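Local atomic coordinates of YrdC-like domain-containing protein (Streptococcus mutans, PDB entry 3L7V), a protein that is of unproven function but probably binds double-stranded RNA and may take part in tRNA modification. Residues A[61-65]-A[164-169]; A[92-96]-A[183-187]; A[98-104]-A[117-121]; A[263-269]-A[286-292]. One frame throughout, in Å; residues are numbered along the deposited sequence.

How the contacts relate
Along the chain, contacts 1 and 2 interleave their segments, contact 3 is nested inside the loops both of them close, and contact 4 follows separately in series. Contacts 1 and 2 have centres 13 Å apart and meet where F165 packs on L96; the helix 167-180 begun in contact 1 is followed in the chain by strand 185-188 of contact 2. Contact 3 lies about 16 Å from each, centre to centre, touching contact 1 through K164 on W121 and contact 2 through E102. Contact 4, its centre 21 to 25 Å from those of the others, touches none of them, yet its strands 265-268 and 288-289 form one end of the mixed sheet that contacts 1 and 2 reach.

Contact 1 of 4, residues A[61-65]-A[164-169]; sequences VCPTK and KFGVAG
P63 O accepts from two waters, and through them the strand 59-64 is tied to the first turn of helix 167-180. One water lies 2.8 Å from P63 O and gives its second proton to G166 O, while G169 N makes a weak bond to it. The other donates to P63 O at 3.2 Å and accepts from A168 N at 2.8 Å. The waters thus relay P63 O to A168 N and, weakly, to G169 N at the start of the helix, whose N-H groups would probably polarise them.

Direct bonds take over at the strand's end. K65 N points almost perfectly at F165 O, at 3.2 Å and an N-H...O angle of 179°. The lysine side chain then runs fully extended alongside the loop 164-166, its CG turned beside the backbone N (chi1 -77°), until NZ reaches K164 O at 3.0 Å. The same ammonium forms a salt bridge with D124, so it has both a backbone and a carboxylate partner.

On the apolar side, A168 CB touches both C62 SG (4.2 Å) and P63 CD (4.3 Å). G166, the N-cap residue, brings its bare backbone close to T64. Strands 67-72 and 213-216 flank strand 59-64 within the sheet, helix 167-180 rests against its end, and W41 packs on A168 beyond.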
loop_
_atom_site.group_PDB
_atom_site.type_symbol
_atom_site.label_atom_id
_atom_site.label_comp_id
_atom_site.label_asym_id
_atom_site.label_seq_id
_atom_site.Cartn_x
_atom_site.Cartn_y
_atom_site.Cartn_z
ATOM N N VAL A 61 -6.968 0.396 13.105
ATOM C CA VAL A 61 -6.836 -0.890 12.422
ATOM C C VAL A 61 -7.997 -1.023 11.434
ATOM O O VAL A 61 -9.108 -0.593 11.743
ATOM C CB VAL A 61 -6.785 -2.089 13.409
ATOM C CG1 VAL A 61 -7.220 -3.373 12.718
ATOM C CG2 VAL A 61 -5.371 -2.253 14.005
ATOM N N CYS A 62 -7.732 -1.604 10.254
ATOM C CA CYS A 62 -8.661 -1.576 9.119
ATOM C C CYS A 62 -8.513 -2.797 8.202
ATOM O O CYS A 62 -7.394 -3.191 7.882
ATOM C CB CYS A 62 -8.416 -0.288 8.315
ATOM S SG CYS A 62 -9.404 -0.007 6.807
ATOM N N PRO A 63 -9.648 -3.378 7.747
ATOM C CA PRO A 63 -9.693 -4.582 6.906
ATOM C C PRO A 63 -9.181 -4.310 5.498
ATOM O O PRO A 63 -9.345 -3.197 5.004
ATOM C CB PRO A 63 -11.197 -4.909 6.808
ATOM C CG PRO A 63 -11.893 -3.953 7.692
ATOM C CD PRO A 63 -10.983 -2.780 7.890
ATOM N N THR A 64 -8.579 -5.313 4.865
ATOM C CA THR A 64 -8.214 -5.233 3.449
ATOM C C THR A 64 -8.630 -6.516 2.739
ATOM O O THR A 64 -9.147 -7.430 3.379
ATOM C CB THR A 64 -6.705 -5.057 3.260
ATOM O OG1 THR A 64 -6.041 -6.273 3.626
ATOM C CG2 THR A 64 -6.190 -3.923 4.119
ATOM N N LYS A 65 -8.380 -6.585 1.427
ATOM C CA LYS A 65 -8.640 -7.790 0.629
ATOM C C LYS A 65 -7.887 -9.041 1.133
ATOM O O LYS A 65 -8.371 -10.165 0.973
ATOM C CB LYS A 65 -8.285 -7.560 -0.857
ATOM C CG LYS A 65 -9.285 -6.741 -1.678
ATOM C CD LYS A 65 -8.812 -6.561 -3.141
ATOM C CE LYS A 65 -9.790 -5.718 -3.953
ATOM N NZ LYS A 65 -9.289 -5.411 -5.335
ATOM N N LYS A 164 -6.256 -0.167 -5.155
ATOM C CA LYS A 164 -7.281 -1.230 -5.101
ATOM C C LYS A 164 -7.036 -2.291 -4.028
ATOM O O LYS A 164 -7.212 -3.484 -4.264
ATOM C CB LYS A 164 -7.484 -1.903 -6.478
ATOM C CG LYS A 164 -8.019 -0.976 -7.579
ATOM C CD LYS A 164 -9.390 -0.375 -7.218
ATOM C CE LYS A 164 -9.825 0.699 -8.224
ATOM N NZ LYS A 164 -11.202 1.207 -7.907
ATOM N N PHE A 165 -6.665 -1.837 -2.841
ATOM C CA PHE A 165 -6.245 -2.712 -1.759
ATOM C C PHE A 165 -7.375 -3.192 -0.861
ATOM O O PHE A 165 -7.148 -4.026 -0.000
ATOM C CB PHE A 165 -5.190 -1.990 -0.904
ATOM C CG PHE A 165 -5.564 -0.562 -0.550
ATOM C CD1 PHE A 165 -6.208 -0.272 0.642
ATOM C CD2 PHE A 165 -5.269 0.484 -1.417
ATOM C CE1 PHE A 165 -6.547 1.044 0.969
ATOM C CE2 PHE A 165 -5.602 1.792 -1.098
ATOM C CZ PHE A 165 -6.246 2.070 0.100
ATOM N N GLY A 166 -8.577 -2.652 -1.044
ATOM C CA GLY A 166 -9.715 -2.979 -0.197
ATOM C C GLY A 166 -10.612 -1.756 -0.007
ATOM O O GLY A 166 -10.116 -0.680 0.336
ATOM N N VAL A 167 -11.923 -1.909 -0.213
ATOM C CA VAL A 167 -12.850 -0.767 -0.232
ATOM C C VAL A 167 -12.856 0.130 1.026
ATOM O O VAL A 167 -12.806 1.365 0.924
ATOM C CB VAL A 167 -14.307 -1.196 -0.562
ATOM C CG1 VAL A 167 -15.222 0.031 -0.656
ATOM C CG2 VAL A 167 -14.353 -1.960 -1.871
ATOM N N ALA A 168 -12.924 -0.490 2.200
ATOM C CA ALA A 168 -13.020 0.248 3.459
ATOM C C ALA A 168 -11.924 1.301 3.579
ATOM O O ALA A 168 -12.201 2.454 3.922
ATOM C CB ALA A 168 -12.969 -0.712 4.653
ATOM N N GLY A 169 -10.683 0.899 3.293
ATOM C CA GLY A 169 -9.542 1.798 3.358
ATOM C C GLY A 169 -9.448 2.715 2.138
ATOM O O GLY A 169 -8.946 3.840 2.240
HETATM O O HOH W 1 -11.793 -2.961 2.894
HETATM O O HOH W 2 -8.648 -1.362 2.953
#

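Contact 2 of 4, residues A[92-96]-A[183-187]; sequences PGVVL and MVYAS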
loop_
_atom_site.group_PDB
_atom_site.type_symbol
_atom_site.label_atom_id
_atom_site.label_comp_id
_atom_site.label_asym_id
_atom_site.label_seq_id
_atom_site.Cartn_x
_atom_site.Cartn_y
_atom_site.Cartn_z
ATOM N N PRO A 92 10.242 0.726 5.602
ATOM C CA PRO A 92 9.254 1.816 5.508
ATOM C C PRO A 92 7.794 1.346 5.388
ATOM O O PRO A 92 7.536 0.241 4.882
ATOM C CB PRO A 92 9.664 2.562 4.220
ATOM C CG PRO A 92 10.972 1.914 3.753
ATOM C CD PRO A 92 10.994 0.549 4.347
ATOM N N GLY A 93 6.860 2.178 5.857
ATOM C CA GLY A 93 5.448 2.004 5.535
ATOM C C GLY A 93 5.192 2.339 4.065
ATOM O O GLY A 93 6.029 2.965 3.406
ATOM N N VAL A 94 4.033 1.929 3.552
ATOM C CA VAL A 94 3.665 2.136 2.146
ATOM C C VAL A 94 2.684 3.304 1.976
ATOM O O VAL A 94 2.005 3.691 2.938
ATOM C CB VAL A 94 2.999 0.870 1.579
ATOM C CG1 VAL A 94 3.826 -0.367 1.923
ATOM C CG2 VAL A 94 1.590 0.729 2.122
ATOM N N VAL A 95 2.606 3.858 0.763
ATOM C CA VAL A 95 1.659 4.943 0.449
ATOM C C VAL A 95 0.335 4.433 -0.159
ATOM O O VAL A 95 0.330 3.823 -1.228
ATOM C CB VAL A 95 2.284 5.995 -0.505
ATOM C CG1 VAL A 95 1.315 7.137 -0.744
ATOM C CG2 VAL A 95 3.591 6.527 0.047
ATOM N N LEU A 96 -0.783 4.687 0.520
ATOM C CA LEU A 96 -2.104 4.226 0.052
ATOM C C LEU A 96 -2.792 5.258 -0.861
ATOM O O LEU A 96 -3.209 6.314 -0.384
ATOM C CB LEU A 96 -3.030 3.917 1.243
ATOM C CG LEU A 96 -2.665 2.819 2.253
ATOM C CD1 LEU A 96 -3.630 2.836 3.432
ATOM C CD2 LEU A 96 -2.639 1.438 1.606
HETATM N N MSE A 183 -2.371 12.754 2.976
HETATM C CA MSE A 183 -2.012 11.371 2.619
HETATM C C MSE A 183 -2.248 10.355 3.767
HETATM O O MSE A 183 -2.343 10.737 4.929
HETATM C CB MSE A 183 -0.539 11.312 2.189
HETATM C CG MSE A 183 -0.180 12.139 0.945
HETATM SE SE MSE A 183 1.776 12.346 0.737
HETATM C CE MSE A 183 2.250 10.465 0.599
ATOM N N VAL A 184 -2.330 9.064 3.435
ATOM C CA VAL A 184 -2.468 7.997 4.447
ATOM C C VAL A 184 -1.427 6.875 4.249
ATOM O O VAL A 184 -1.159 6.471 3.121
ATOM C CB VAL A 184 -3.898 7.394 4.455
ATOM C CG1 VAL A 184 -3.930 6.087 5.211
ATOM C CG2 VAL A 184 -4.891 8.372 5.062
ATOM N N TYR A 185 -0.829 6.401 5.344
ATOM C CA TYR A 185 0.271 5.424 5.294
ATOM C C TYR A 185 -0.085 4.163 6.079
ATOM O O TYR A 185 -0.970 4.196 6.939
ATOM C CB TYR A 185 1.572 6.021 5.854
ATOM C CG TYR A 185 1.857 7.431 5.385
ATOM C CD1 TYR A 185 1.731 8.512 6.253
ATOM C CD2 TYR A 185 2.242 7.683 4.070
ATOM C CE1 TYR A 185 1.979 9.806 5.826
ATOM C CE2 TYR A 185 2.488 8.969 3.640
ATOM C CZ TYR A 185 2.357 10.029 4.518
ATOM O OH TYR A 185 2.606 11.316 4.084
ATOM N N ALA A 186 0.610 3.057 5.803
ATOM C CA ALA A 186 0.208 1.770 6.366
ATOM C C ALA A 186 1.290 0.705 6.452
ATOM O O ALA A 186 2.337 0.787 5.808
ATOM C CB ALA A 186 -0.988 1.210 5.612
ATOM N N SER A 187 0.968 -0.314 7.245
ATOM C CA SER A 187 1.780 -1.502 7.469
ATOM C C SER A 187 0.788 -2.588 7.911
ATOM O O SER A 187 -0.302 -2.271 8.405
ATOM C CB SER A 187 2.787 -1.219 8.583
ATOM O OG SER A 187 3.919 -2.057 8.490
HETATM O O HOH W 3 -2.968 8.752 0.536
#
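Two short antiparallel strands in the middle of the mixed sheet, 94-96 and 185-188, pair here through V94 with A186 and V95 with Y185. In the hydrogen-bonded pair, V94 N gives to A186 O at 3.0 Å and A186 N returns a bond to V94 O at 3.2 Å, the latter noticeably bent at 140°; both donors lie in the plane of the carbonyl they meet. V94 O is shared, since Y185 CA also approaches it in a CA-H...O contact. Two residues further along, L96 N meets V184 O at 3.2 Å, nearly along the C=O axis. Past the last direct bond a water lies between L96 O and V184 N, accepting from V184 N at 3.0 Å.

The side chains divide between the two faces. On one, V95 CG1, set opposite its backbone N (chi1 -177°), touches the terminal CE of selenomethionine M183 at 3.7 Å; a bend at chi3 (60°) folds that methyl back over the valine. V95 CG2 stands at the edge of the Y185 ring, whose hydroxyl has a weak bond to R148. On the A186 face, L96 CD1 touches V184 CG1 (3.7 Å) and A186 CB (3.8 Å), with M71 of strand 67-72 also against L96 and V184.

A sulfate, probably from the crystallisation liquor, lies about 4 Å from the V94 side chain. With strand 158-163 beside 94-96 and strand 67-72 beside 185-188, the pair belongs to the interior of the twisted mixed sheet of a YrdC-like domain.

Contact 3 of 4, residues A[98-104]-A[117-121]; sequences GSMEELR and YQKHW
Helix segments 100-104 and 117-121 run nearly antiparallel, at 159°, but their axes stay 12.1 Å apart, so the gap is bridged mostly by long side chains. Selenomethionine M100 does most of this. Bent at both chi2 and chi3, it lays CG over one face of the W121 indole, 3.9 Å from CD2 and displaced toward the rim, while SE stands obliquely to the five-membered ring in a Met-aromatic contact. Its methyl CE goes on to Y117 CB at 4.1 Å. The far end of the indole also reaches backbone before the helix, where W121 CH2 comes within 3.5 Å of S99 CA and has G98 O near the ring plane.

Deeper in, L103 CD2 stands squarely over the centre of the Y117 ring, 3.9 Å from its centroid, a CH-pi contact 11° off the normal. The Y117 hydroxyl is bound to F161 O, which fixes the ring against strand 158-163. These two helices pack on the sheet here as an antiparallel helical pair, with F161 beneath L103 and I163 beneath W121.

The helix start is fixed within its own segment: S99 is the N-cap, its OG weakly bonded by E102 N, and E102 OE1 accepts from G98 N at 3.2 Å on its anti side, tilted out of the carboxylate plane. At the outer border R104 NH2 makes a weak bond to Q118 OE1 at 3.4 Å, and a water joins that oxygen to R104 NH1. Stronger partners lie beyond: D114 forms a salt bridge with R104 NE, and D122 accepts from Q118 NE2.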
loop_
_atom_site.group_PDB
_atom_site.type_symbol
_atom_site.label_atom_id
_atom_site.label_comp_id
_atom_site.label_asym_id
_atom_site.label_seq_id
_atom_site.Cartn_x
_atom_site.Cartn_y
_atom_site.Cartn_z
ATOM N N GLY A 98 -5.770 6.775 -3.221
ATOM C CA GLY A 98 -7.218 6.743 -3.344
ATOM C C GLY A 98 -7.721 7.072 -4.749
ATOM O O GLY A 98 -8.934 7.036 -5.011
ATOM N N SER A 99 -6.796 7.399 -5.652
ATOM C CA SER A 99 -7.144 7.649 -7.050
ATOM C C SER A 99 -5.908 7.747 -7.906
ATOM O O SER A 99 -4.794 7.938 -7.399
ATOM C CB SER A 99 -7.958 8.943 -7.204
ATOM O OG SER A 99 -7.202 10.067 -6.786
HETATM N N MSE A 100 -6.116 7.650 -9.213
HETATM C CA MSE A 100 -5.021 7.749 -10.177
HETATM C C MSE A 100 -4.426 9.145 -10.207
HETATM O O MSE A 100 -3.261 9.329 -10.558
HETATM C CB MSE A 100 -5.494 7.340 -11.575
HETATM C CG MSE A 100 -5.762 5.850 -11.708
HETATM SE SE MSE A 100 -4.171 4.672 -11.704
HETATM C CE MSE A 100 -3.176 5.483 -13.204
ATOM N N GLU A 101 -5.235 10.127 -9.829
ATOM C CA GLU A 101 -4.803 11.520 -9.802
ATOM C C GLU A 101 -3.763 11.757 -8.712
ATOM O O GLU A 101 -2.761 12.433 -8.947
ATOM C CB GLU A 101 -6.004 12.450 -9.606
ATOM N N GLU A 102 -3.998 11.203 -7.522
ATOM C CA GLU A 102 -2.998 11.277 -6.446
ATOM C C GLU A 102 -1.691 10.595 -6.848
ATOM O O GLU A 102 -0.610 11.146 -6.655
ATOM C CB GLU A 102 -3.520 10.683 -5.126
ATOM C CG GLU A 102 -2.477 10.706 -4.000
ATOM C CD GLU A 102 -2.954 10.046 -2.711
ATOM O OE1 GLU A 102 -4.070 9.477 -2.685
ATOM O OE2 GLU A 102 -2.212 10.108 -1.712
ATOM N N LEU A 103 -1.785 9.399 -7.427
ATOM C CA LEU A 103 -0.579 8.732 -7.930
ATOM C C LEU A 103 0.254 9.602 -8.886
ATOM O O LEU A 103 1.467 9.747 -8.712
ATOM C CB LEU A 103 -0.917 7.394 -8.587
ATOM C CG LEU A 103 0.252 6.730 -9.314
ATOM C CD1 LEU A 103 1.223 6.117 -8.314
ATOM C CD2 LEU A 103 -0.240 5.692 -10.309
ATOM N N ARG A 104 -0.398 10.190 -9.883
ATOM C CA ARG A 104 0.311 10.985 -10.888
ATOM C C ARG A 104 0.863 12.303 -10.343
ATOM O O ARG A 104 1.834 12.844 -10.874
ATOM C CB ARG A 104 -0.591 11.262 -12.091
ATOM C CG ARG A 104 -1.000 10.025 -12.882
ATOM C CD ARG A 104 -1.875 10.416 -14.065
ATOM N NE ARG A 104 -2.271 9.278 -14.885
ATOM C CZ ARG A 104 -3.528 8.922 -15.134
ATOM N NH1 ARG A 104 -4.546 9.614 -14.635
ATOM N NH2 ARG A 104 -3.766 7.877 -15.905
ATOM N N TYR A 117 -0.517 0.523 -14.597
ATOM C CA TYR A 117 -1.400 0.836 -13.462
ATOM C C TYR A 117 -2.891 1.026 -13.818
ATOM O O TYR A 117 -3.772 0.584 -13.070
ATOM C CB TYR A 117 -0.929 2.121 -12.784
ATOM C CG TYR A 117 -0.036 1.984 -11.567
ATOM C CD1 TYR A 117 1.340 2.172 -11.666
ATOM C CD2 TYR A 117 -0.576 1.731 -10.301
ATOM C CE1 TYR A 117 2.159 2.096 -10.542
ATOM C CE2 TYR A 117 0.231 1.648 -9.175
ATOM C CZ TYR A 117 1.592 1.830 -9.297
ATOM O OH TYR A 117 2.396 1.747 -8.182
ATOM N N GLN A 118 -3.163 1.715 -14.930
ATOM C CA GLN A 118 -4.537 1.999 -15.377
ATOM C C GLN A 118 -5.352 0.733 -15.602
ATOM O O GLN A 118 -6.538 0.678 -15.268
ATOM C CB GLN A 118 -4.548 2.840 -16.673
ATOM C CG GLN A 118 -5.958 3.297 -17.117
ATOM C CD GLN A 118 -6.579 4.313 -16.150
ATOM O OE1 GLN A 118 -5.978 5.355 -15.862
ATOM N NE2 GLN A 118 -7.784 4.008 -15.638
ATOM N N LYS A 119 -4.711 -0.280 -16.180
ATOM C CA LYS A 119 -5.359 -1.569 -16.393
ATOM C C LYS A 119 -5.677 -2.280 -15.081
ATOM O O LYS A 119 -6.718 -2.924 -14.950
ATOM C CB LYS A 119 -4.491 -2.478 -17.263
ATOM C CG LYS A 119 -5.292 -3.527 -18.013
ATOM N N HIS A 120 -4.775 -2.185 -14.111
ATOM C CA HIS A 120 -5.086 -2.710 -12.790
ATOM C C HIS A 120 -6.237 -1.932 -12.121
ATOM O O HIS A 120 -7.144 -2.555 -11.564
ATOM C CB HIS A 120 -3.821 -2.829 -11.937
ATOM C CG HIS A 120 -2.907 -3.919 -12.407
ATOM N ND1 HIS A 120 -1.950 -3.722 -13.381
ATOM C CD2 HIS A 120 -2.853 -5.237 -12.093
ATOM C CE1 HIS A 120 -1.330 -4.860 -13.625
ATOM N NE2 HIS A 120 -1.856 -5.798 -12.856
ATOM N N TRP A 121 -6.226 -0.594 -12.239
ATOM C CA TRP A 121 -7.344 0.253 -11.785
ATOM C C TRP A 121 -8.705 -0.136 -12.405
ATOM O O TRP A 121 -9.693 -0.343 -11.685
ATOM C CB TRP A 121 -7.062 1.747 -12.048
ATOM C CG TRP A 121 -8.092 2.679 -11.396
ATOM C CD1 TRP A 121 -9.236 3.162 -11.963
ATOM C CD2 TRP A 121 -8.057 3.210 -10.054
ATOM N NE1 TRP A 121 -9.917 3.942 -11.062
ATOM C CE2 TRP A 121 -9.211 3.995 -9.889
ATOM C CE3 TRP A 121 -7.175 3.073 -8.979
ATOM C CZ2 TRP A 121 -9.510 4.649 -8.684
ATOM C CZ3 TRP A 121 -7.474 3.729 -7.774
ATOM C CH2 TRP A 121 -8.634 4.506 -7.646
HETATM O O HOH W 4 -7.056 8.204 -15.181
#

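Contact 4 of 4, residues A[263-269]-A[286-292]; sequences CPVVIRK and SWNYRQG. With SO4 (sulfate ion), chain G; SO4 (sulfate ion), chain B.
N288 uses both its backbone polar groups across this contact, its N-H going to P264 O at 3.1 Å and its carbonyl taking V266 N, also at 3.1 Å. The ladder continues as R290 N reaches V266 O at 2.9 Å, and G292 N closes it on I267 O at 3.2 Å from well above the carbonyl plane, a bent bond of 138°. S286 does not join this ladder: its OG is bound to V260 O and its carbonyl to Q253.

R290 folds back so that NH1 gives to Y289 O, and Q291 NE2 makes a weak bond to Y289 OH. Two sulfates, probably from the crystallisation liquor, take donors of the first segment. K269 N points to O1 of one at 3.1 Å; R268 NH1 meets O2 of the other edge-on at 3.0 Å, while R268 NH2 is satisfied by G237 O. That second ion is also held by S188 N.

On the face turned to helix 273-283, V266 CG2 lies 4.0 Å from W287 CZ3 and V266 CB faces the Y289 ring obliquely at 4.1 Å, while on the other face V265 packs on the N288 and R290 stems. The indole, turned between its backbone N and carbonyl carbon (chi1 63°), also meets that helix. I267 and R268 together face M239, a classic beta bulge. Two parallel strands joined through helix 273-283 make a beta-alpha-beta crossover at the sheet's end.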
loop_
_atom_site.group_PDB
_atom_site.type_symbol
_atom_site.label_atom_id
_atom_site.label_comp_id
_atom_site.label_asym_id
_atom_site.label_seq_id
_atom_site.Cartn_x
_atom_site.Cartn_y
_atom_site.Cartn_z
ATOM N N CYS A 263 14.995 -3.448 -16.026
ATOM C CA CYS A 263 13.599 -3.766 -16.345
ATOM C C CYS A 263 12.759 -4.047 -15.092
ATOM O O CYS A 263 13.307 -4.194 -13.999
ATOM C CB CYS A 263 13.560 -4.968 -17.299
ATOM S SG CYS A 263 14.263 -6.491 -16.627
ATOM N N PRO A 264 11.417 -4.122 -15.240
ATOM C CA PRO A 264 10.549 -4.403 -14.080
ATOM C C PRO A 264 10.921 -5.726 -13.403
ATOM O O PRO A 264 11.305 -6.645 -14.125
ATOM C CB PRO A 264 9.155 -4.544 -14.699
ATOM C CG PRO A 264 9.234 -3.813 -16.034
ATOM C CD PRO A 264 10.660 -3.883 -16.485
ATOM N N VAL A 265 10.797 -5.831 -12.070
ATOM C CA VAL A 265 11.099 -7.089 -11.362
ATOM C C VAL A 265 10.047 -7.479 -10.304
ATOM O O VAL A 265 9.802 -6.730 -9.364
ATOM C CB VAL A 265 12.463 -7.017 -10.643
ATOM C CG1 VAL A 265 12.733 -8.324 -9.869
ATOM C CG2 VAL A 265 13.607 -6.697 -11.627
ATOM N N VAL A 266 9.440 -8.657 -10.432
ATOM C CA VAL A 266 8.511 -9.113 -9.404
ATOM C C VAL A 266 9.305 -9.589 -8.177
ATOM O O VAL A 266 10.053 -10.558 -8.272
ATOM C CB VAL A 266 7.573 -10.237 -9.925
ATOM C CG1 VAL A 266 6.689 -10.812 -8.786
ATOM C CG2 VAL A 266 6.721 -9.742 -11.099
ATOM N N ILE A 267 9.151 -8.905 -7.035
ATOM C CA ILE A 267 9.916 -9.251 -5.824
ATOM C C ILE A 267 9.122 -9.956 -4.697
ATOM O O ILE A 267 9.714 -10.518 -3.766
ATOM C CB ILE A 267 10.774 -8.045 -5.276
ATOM C CG1 ILE A 267 9.935 -6.781 -5.066
ATOM C CG2 ILE A 267 11.933 -7.718 -6.223
ATOM C CD1 ILE A 267 9.133 -6.798 -3.826
ATOM N N ARG A 268 7.795 -9.959 -4.789
ATOM C CA ARG A 268 6.985 -10.693 -3.814
ATOM C C ARG A 268 5.749 -11.283 -4.475
ATOM O O ARG A 268 5.019 -10.588 -5.172
ATOM C CB ARG A 268 6.585 -9.790 -2.631
ATOM C CG ARG A 268 6.068 -10.514 -1.390
ATOM C CD ARG A 268 5.809 -9.541 -0.205
ATOM N NE ARG A 268 4.581 -8.756 -0.357
ATOM C CZ ARG A 268 4.126 -7.872 0.535
ATOM N NH1 ARG A 268 4.788 -7.649 1.663
ATOM N NH2 ARG A 268 3.003 -7.204 0.302
ATOM N N LYS A 269 5.530 -12.573 -4.236
ATOM C CA LYS A 269 4.379 -13.325 -4.745
ATOM C C LYS A 269 3.119 -13.002 -3.915
ATOM O O LYS A 269 3.223 -12.675 -2.738
ATOM C CB LYS A 269 4.729 -14.828 -4.677
ATOM C CG LYS A 269 3.833 -15.779 -5.429
ATOM C CD LYS A 269 4.392 -17.203 -5.358
ATOM C CE LYS A 269 3.455 -18.207 -6.031
ATOM N NZ LYS A 269 4.052 -19.573 -6.158
ATOM N N SER A 286 10.273 -7.288 -21.932
ATOM C CA SER A 286 11.373 -7.674 -21.073
ATOM C C SER A 286 11.082 -7.427 -19.583
ATOM O O SER A 286 10.911 -6.278 -19.174
ATOM C CB SER A 286 12.625 -6.913 -21.521
ATOM O OG SER A 286 13.778 -7.319 -20.818
ATOM N N TRP A 287 11.026 -8.508 -18.788
ATOM C CA TRP A 287 10.905 -8.435 -17.316
ATOM C C TRP A 287 11.461 -9.673 -16.560
ATOM O O TRP A 287 11.682 -10.731 -17.161
ATOM C CB TRP A 287 9.456 -8.102 -16.861
ATOM C CG TRP A 287 8.359 -9.135 -17.209
ATOM C CD1 TRP A 287 7.626 -9.198 -18.371
ATOM C CD2 TRP A 287 7.860 -10.192 -16.370
ATOM N NE1 TRP A 287 6.711 -10.224 -18.300
ATOM C CE2 TRP A 287 6.833 -10.846 -17.082
ATOM C CE3 TRP A 287 8.168 -10.637 -15.072
ATOM C CZ2 TRP A 287 6.134 -11.948 -16.553
ATOM C CZ3 TRP A 287 7.463 -11.726 -14.543
ATOM C CH2 TRP A 287 6.465 -12.369 -15.283
ATOM N N ASN A 288 11.685 -9.523 -15.247
ATOM C CA ASN A 288 12.311 -10.562 -14.412
ATOM C C ASN A 288 11.415 -11.046 -13.273
ATOM O O ASN A 288 10.622 -10.279 -12.732
ATOM C CB ASN A 288 13.620 -10.048 -13.774
ATOM C CG ASN A 288 14.769 -9.904 -14.774
ATOM O OD1 ASN A 288 15.909 -9.635 -14.383
ATOM N ND2 ASN A 288 14.477 -10.077 -16.057
ATOM N N TYR A 289 11.559 -12.310 -12.884
ATOM C CA TYR A 289 10.832 -12.824 -11.715
ATOM C C TYR A 289 11.846 -13.208 -10.631
ATOM O O TYR A 289 12.699 -14.070 -10.880
ATOM C CB TYR A 289 9.944 -14.022 -12.114
ATOM C CG TYR A 289 9.170 -14.643 -10.972
ATOM C CD1 TYR A 289 7.860 -14.265 -10.706
ATOM C CD2 TYR A 289 9.753 -15.607 -10.156
ATOM C CE1 TYR A 289 7.157 -14.817 -9.647
ATOM C CE2 TYR A 289 9.065 -16.178 -9.114
ATOM C CZ TYR A 289 7.769 -15.782 -8.856
ATOM O OH TYR A 289 7.075 -16.348 -7.807
ATOM N N ARG A 290 11.772 -12.563 -9.453
ATOM C CA ARG A 290 12.712 -12.823 -8.346
ATOM C C ARG A 290 12.059 -12.931 -6.944
ATOM O O ARG A 290 12.211 -12.044 -6.109
ATOM C CB ARG A 290 13.841 -11.763 -8.303
ATOM C CG ARG A 290 14.755 -11.680 -9.554
ATOM C CD ARG A 290 15.710 -12.875 -9.675
ATOM N NE ARG A 290 16.672 -12.736 -10.782
ATOM C CZ ARG A 290 16.415 -13.062 -12.050
ATOM N NH1 ARG A 290 15.225 -13.532 -12.382
ATOM N NH2 ARG A 290 17.338 -12.914 -12.994
ATOM N N GLN A 291 11.362 -14.032 -6.688
ATOM C CA GLN A 291 10.667 -14.246 -5.415
ATOM C C GLN A 291 11.595 -14.079 -4.201
ATOM O O GLN A 291 12.700 -14.614 -4.175
ATOM C CB GLN A 291 10.007 -15.642 -5.387
ATOM C CG GLN A 291 8.783 -15.745 -4.482
ATOM C CD GLN A 291 8.151 -17.146 -4.452
ATOM O OE1 GLN A 291 7.789 -17.645 -3.381
ATOM N NE2 GLN A 291 8.014 -17.780 -5.625
ATOM N N GLY A 292 11.138 -13.332 -3.202
ATOM C CA GLY A 292 11.819 -13.280 -1.919
ATOM C C GLY A 292 12.832 -12.162 -1.794
ATOM O O GLY A 292 13.585 -12.113 -0.827
HETATM S S SO4 G . 7.668 -14.310 -1.038
HETATM O O1 SO4 G . 7.667 -13.286 -2.077
HETATM O O2 SO4 G . 8.690 -15.301 -1.351
HETATM O O3 SO4 G . 7.964 -13.701 0.256
HETATM O O4 SO4 G . 6.357 -14.953 -0.988
HETATM S S SO4 B . 3.775 -4.823 4.659
HETATM O O1 SO4 B . 4.701 -3.775 4.224
HETATM O O2 SO4 B . 4.268 -6.130 4.239
HETATM O O3 SO4 B . 3.676 -4.806 6.121
HETATM O O4 SO4 B . 2.466 -4.617 4.038
#